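Local coordinates for putative Fe-S biosynthesis protein (Lactobacillus acidophilus, PDB 2QGO) that probably takes part in the biosynthesis of iron-sulphur clusters, though its precise role is not established, at residues H49-D61 with L106-L118. Numbering follows the deposited sequence.
Sequences HFSIIWLDKVDPD and LDGSVDIGNGAAL
Two neighbouring parallel strands of the mixed sheet, strand 50-55 and the later part of strand 104-114, show how a backbone ladder can be finished by side chains at its ends. Along the ladder the bonds alternate: Ile-52 N donates to Asp-111 O (2.7 Å), Gly-113 N to Ile-52 O, Trp-54 N to Gly-113 O, and finally Gly-115 N, already in the helix, to Trp-54 O (3.0 Å). At the start of the ladder, Asp-107 OD2 accepts a nearly straight bond from Phe-50 N (2.6 Å, 168°) on its anti side, and a weak one from His-49 ND1. The other ring nitrogen, His-49 NE2, donates to Asp-111 OD2 (2.6 Å) from above the carboxylate plane, so the imidazole bridges two acidic side chains. At the far end a first torsion of 67°, CG between backbone N and carbonyl carbon, brings the Trp-54 indole back toward Asn-114, whose CA lies over one face, 3.8 Å from the five-membered ring centroid; Ile-112 CG2 meets its edge. With an alanine in place of Trp-54, Asn-114 CA and Ile-112 CG2 would probably lose their aromatic partner, leaving a gap beside the residue whose OD1 N-caps the helix through Ala-117 N (3.0 Å). Strand 25-30 pairs with 50-55 on its other side, Leu-97 and Leu-99 of strand 96-101 pack against Val-110, and helix 115-125 leads away from the ladder's end.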
# COMPACT_ATOMS: atom_id res chain seq x y z
N HIS A 49 3.66 -8.00 8.02
CA HIS A 49 4.34 -7.07 7.13
C HIS A 49 3.43 -6.60 5.99
O HIS A 49 2.60 -7.36 5.50
CB HIS A 49 5.59 -7.72 6.53
CG HIS A 49 6.33 -6.85 5.57
ND1 HIS A 49 6.81 -5.60 5.91
CD2 HIS A 49 6.64 -7.02 4.26
CE1 HIS A 49 7.39 -5.05 4.86
NE2 HIS A 49 7.30 -5.89 3.85
N PHE A 50 3.58 -5.34 5.59
CA PHE A 50 2.76 -4.81 4.51
C PHE A 50 3.57 -4.05 3.48
O PHE A 50 4.71 -3.66 3.71
CB PHE A 50 1.68 -3.86 5.06
CG PHE A 50 0.80 -4.47 6.10
CD1 PHE A 50 1.24 -4.60 7.42
CD2 PHE A 50 -0.48 -4.92 5.78
CE1 PHE A 50 0.42 -5.17 8.40
CE2 PHE A 50 -1.30 -5.49 6.76
CZ PHE A 50 -0.85 -5.61 8.07
N SER A 51 2.96 -3.85 2.32
CA SER A 51 3.63 -3.09 1.28
C SER A 51 2.62 -2.35 0.44
O SER A 51 1.43 -2.71 0.38
CB SER A 51 4.49 -4.02 0.41
OG SER A 51 3.75 -5.11 -0.09
N ILE A 52 3.08 -1.27 -0.17
CA ILE A 52 2.25 -0.45 -1.05
C ILE A 52 2.65 -0.79 -2.47
O ILE A 52 3.80 -0.63 -2.86
CB ILE A 52 2.49 1.06 -0.83
CG1 ILE A 52 1.77 1.52 0.44
CG2 ILE A 52 2.00 1.85 -2.05
CD1 ILE A 52 0.25 1.36 0.35
N ILE A 53 1.69 -1.24 -3.25
CA ILE A 53 1.95 -1.58 -4.64
C ILE A 53 1.29 -0.51 -5.49
O ILE A 53 0.12 -0.21 -5.28
CB ILE A 53 1.34 -2.95 -4.99
CG1 ILE A 53 1.85 -4.01 -4.02
CG2 ILE A 53 1.66 -3.32 -6.43
CD1 ILE A 53 3.36 -4.06 -3.88
N TRP A 54 2.02 0.07 -6.43
CA TRP A 54 1.40 1.07 -7.29
C TRP A 54 1.21 0.57 -8.72
O TRP A 54 2.02 -0.19 -9.24
CB TRP A 54 2.19 2.39 -7.28
CG TRP A 54 3.55 2.34 -7.90
CD1 TRP A 54 4.73 2.12 -7.27
CD2 TRP A 54 3.86 2.59 -9.28
NE1 TRP A 54 5.77 2.22 -8.16
CE2 TRP A 54 5.27 2.51 -9.41
CE3 TRP A 54 3.10 2.87 -10.42
CZ2 TRP A 54 5.93 2.70 -10.63
CZ3 TRP A 54 3.75 3.06 -11.64
CH2 TRP A 54 5.15 2.97 -11.73
N LEU A 55 0.11 1.00 -9.33
CA LEU A 55 -0.23 0.62 -10.70
C LEU A 55 -0.77 1.84 -11.44
O LEU A 55 -0.97 2.90 -10.84
CB LEU A 55 -1.30 -0.48 -10.70
CG LEU A 55 -1.05 -1.84 -10.05
CD1 LEU A 55 -2.35 -2.64 -10.11
CD2 LEU A 55 0.07 -2.59 -10.77
N ASP A 56 -1.01 1.69 -12.74
CA ASP A 56 -1.56 2.81 -13.50
C ASP A 56 -3.05 2.66 -13.78
O ASP A 56 -3.71 3.61 -14.18
CB ASP A 56 -0.77 3.00 -14.79
CG ASP A 56 0.52 3.75 -14.55
OD1 ASP A 56 0.44 4.93 -14.16
OD2 ASP A 56 1.61 3.16 -14.72
N LYS A 57 -3.57 1.47 -13.52
CA LYS A 57 -4.98 1.16 -13.69
C LYS A 57 -5.37 0.22 -12.55
O LYS A 57 -4.50 -0.42 -11.94
CB LYS A 57 -5.26 0.50 -15.04
CG LYS A 57 -5.13 1.47 -16.22
CD LYS A 57 -5.59 0.84 -17.54
CE LYS A 57 -7.09 1.01 -17.78
NZ LYS A 57 -7.95 0.43 -16.70
N VAL A 58 -6.65 0.14 -12.27
CA VAL A 58 -7.14 -0.71 -11.19
C VAL A 58 -6.93 -2.20 -11.49
O VAL A 58 -6.98 -2.63 -12.64
CB VAL A 58 -8.64 -0.46 -10.95
CG1 VAL A 58 -8.86 0.97 -10.46
CG2 VAL A 58 -9.42 -0.70 -12.24
N ASP A 59 -6.68 -2.97 -10.43
CA ASP A 59 -6.51 -4.41 -10.54
C ASP A 59 -7.80 -5.01 -9.97
O ASP A 59 -8.10 -4.85 -8.79
CB ASP A 59 -5.32 -4.88 -9.69
CG ASP A 59 -5.02 -6.37 -9.85
OD1 ASP A 59 -5.96 -7.17 -10.08
OD2 ASP A 59 -3.84 -6.75 -9.73
N PRO A 60 -8.58 -5.71 -10.81
CA PRO A 60 -9.83 -6.31 -10.33
C PRO A 60 -9.68 -7.27 -9.14
O PRO A 60 -10.65 -7.53 -8.43
CB PRO A 60 -10.40 -6.99 -11.58
CG PRO A 60 -9.19 -7.20 -12.47
CD PRO A 60 -8.41 -5.93 -12.26
N ASP A 61 -8.47 -7.79 -8.92
CA ASP A 61 -8.24 -8.68 -7.77
C ASP A 61 -8.21 -7.87 -6.47
O ASP A 61 -8.22 -8.44 -5.37
CB ASP A 61 -6.92 -9.43 -7.92
CG ASP A 61 -7.02 -10.63 -8.85
OD1 ASP A 61 -8.11 -10.88 -9.42
OD2 ASP A 61 -5.99 -11.33 -9.02
N LEU A 106 1.31 -1.43 12.95
CA LEU A 106 1.07 -2.59 12.08
C LEU A 106 2.36 -3.01 11.39
O LEU A 106 2.66 -4.20 11.27
CB LEU A 106 0.02 -2.24 11.03
CG LEU A 106 -1.43 -2.24 11.52
CD1 LEU A 106 -2.30 -1.37 10.63
CD2 LEU A 106 -1.94 -3.68 11.54
N ASP A 107 3.13 -2.03 10.93
CA ASP A 107 4.39 -2.30 10.25
C ASP A 107 5.20 -1.02 10.20
O ASP A 107 4.75 -0.02 9.65
CB ASP A 107 4.12 -2.82 8.84
CG ASP A 107 5.37 -3.32 8.15
OD1 ASP A 107 6.47 -3.13 8.70
OD2 ASP A 107 5.24 -3.90 7.05
N GLY A 108 6.39 -1.04 10.80
CA GLY A 108 7.25 0.13 10.82
C GLY A 108 8.11 0.33 9.59
O GLY A 108 8.78 1.36 9.44
N SER A 109 8.12 -0.66 8.70
CA SER A 109 8.92 -0.54 7.48
C SER A 109 8.18 -1.12 6.28
O SER A 109 8.53 -2.20 5.78
CB SER A 109 10.28 -1.24 7.67
OG SER A 109 10.13 -2.53 8.26
N VAL A 110 7.17 -0.40 5.83
CA VAL A 110 6.35 -0.79 4.69
C VAL A 110 7.13 -0.57 3.40
O VAL A 110 7.71 0.49 3.19
CB VAL A 110 5.04 0.04 4.62
CG1 VAL A 110 4.18 -0.43 3.44
CG2 VAL A 110 4.25 -0.06 5.93
N ASP A 111 7.13 -1.58 2.54
CA ASP A 111 7.83 -1.49 1.26
C ASP A 111 6.93 -0.95 0.15
O ASP A 111 5.71 -1.00 0.23
CB ASP A 111 8.35 -2.87 0.84
CG ASP A 111 9.22 -3.51 1.90
OD1 ASP A 111 10.17 -2.85 2.39
OD2 ASP A 111 8.96 -4.69 2.25
N ILE A 112 7.56 -0.41 -0.88
CA ILE A 112 6.84 0.10 -2.03
C ILE A 112 7.31 -0.66 -3.26
O ILE A 112 8.52 -0.82 -3.47
CB ILE A 112 7.11 1.60 -2.26
CG1 ILE A 112 6.42 2.43 -1.18
CG2 ILE A 112 6.64 2.00 -3.66
CD1 ILE A 112 6.75 3.90 -1.28
N GLY A 113 6.37 -1.13 -4.06
CA GLY A 113 6.75 -1.86 -5.25
C GLY A 113 5.96 -1.49 -6.49
O GLY A 113 4.75 -1.25 -6.43
N ASN A 114 6.68 -1.41 -7.60
CA ASN A 114 6.11 -1.12 -8.90
C ASN A 114 5.41 -2.42 -9.32
O ASN A 114 6.06 -3.40 -9.66
CB ASN A 114 7.23 -0.80 -9.89
CG ASN A 114 6.73 -0.59 -11.31
OD1 ASN A 114 5.74 -1.19 -11.73
ND2 ASN A 114 7.42 0.27 -12.05
N GLY A 115 4.08 -2.41 -9.28
CA GLY A 115 3.31 -3.60 -9.62
C GLY A 115 3.61 -4.25 -10.96
O GLY A 115 3.81 -5.47 -11.05
N ALA A 116 3.62 -3.44 -12.01
CA ALA A 116 3.89 -3.95 -13.34
C ALA A 116 5.26 -4.61 -13.36
O ALA A 116 5.41 -5.72 -13.88
CB ALA A 116 3.82 -2.82 -14.37
N ALA A 117 6.26 -3.95 -12.78
CA ALA A 117 7.61 -4.51 -12.76
C ALA A 117 7.62 -5.87 -12.06
O ALA A 117 8.27 -6.81 -12.53
CB ALA A 117 8.56 -3.53 -12.07
N LEU A 118 6.92 -5.97 -10.93
CA LEU A 118 6.84 -7.22 -10.19
C LEU A 118 6.31 -8.35 -11.06
O LEU A 118 6.92 -9.41 -11.16
CB LEU A 118 5.94 -7.06 -8.96
CG LEU A 118 6.60 -6.32 -7.79
CD1 LEU A 118 5.54 -5.93 -6.76
CD2 LEU A 118 7.67 -7.21 -7.16
O HOH W 1 3.05 -0.44 -11.82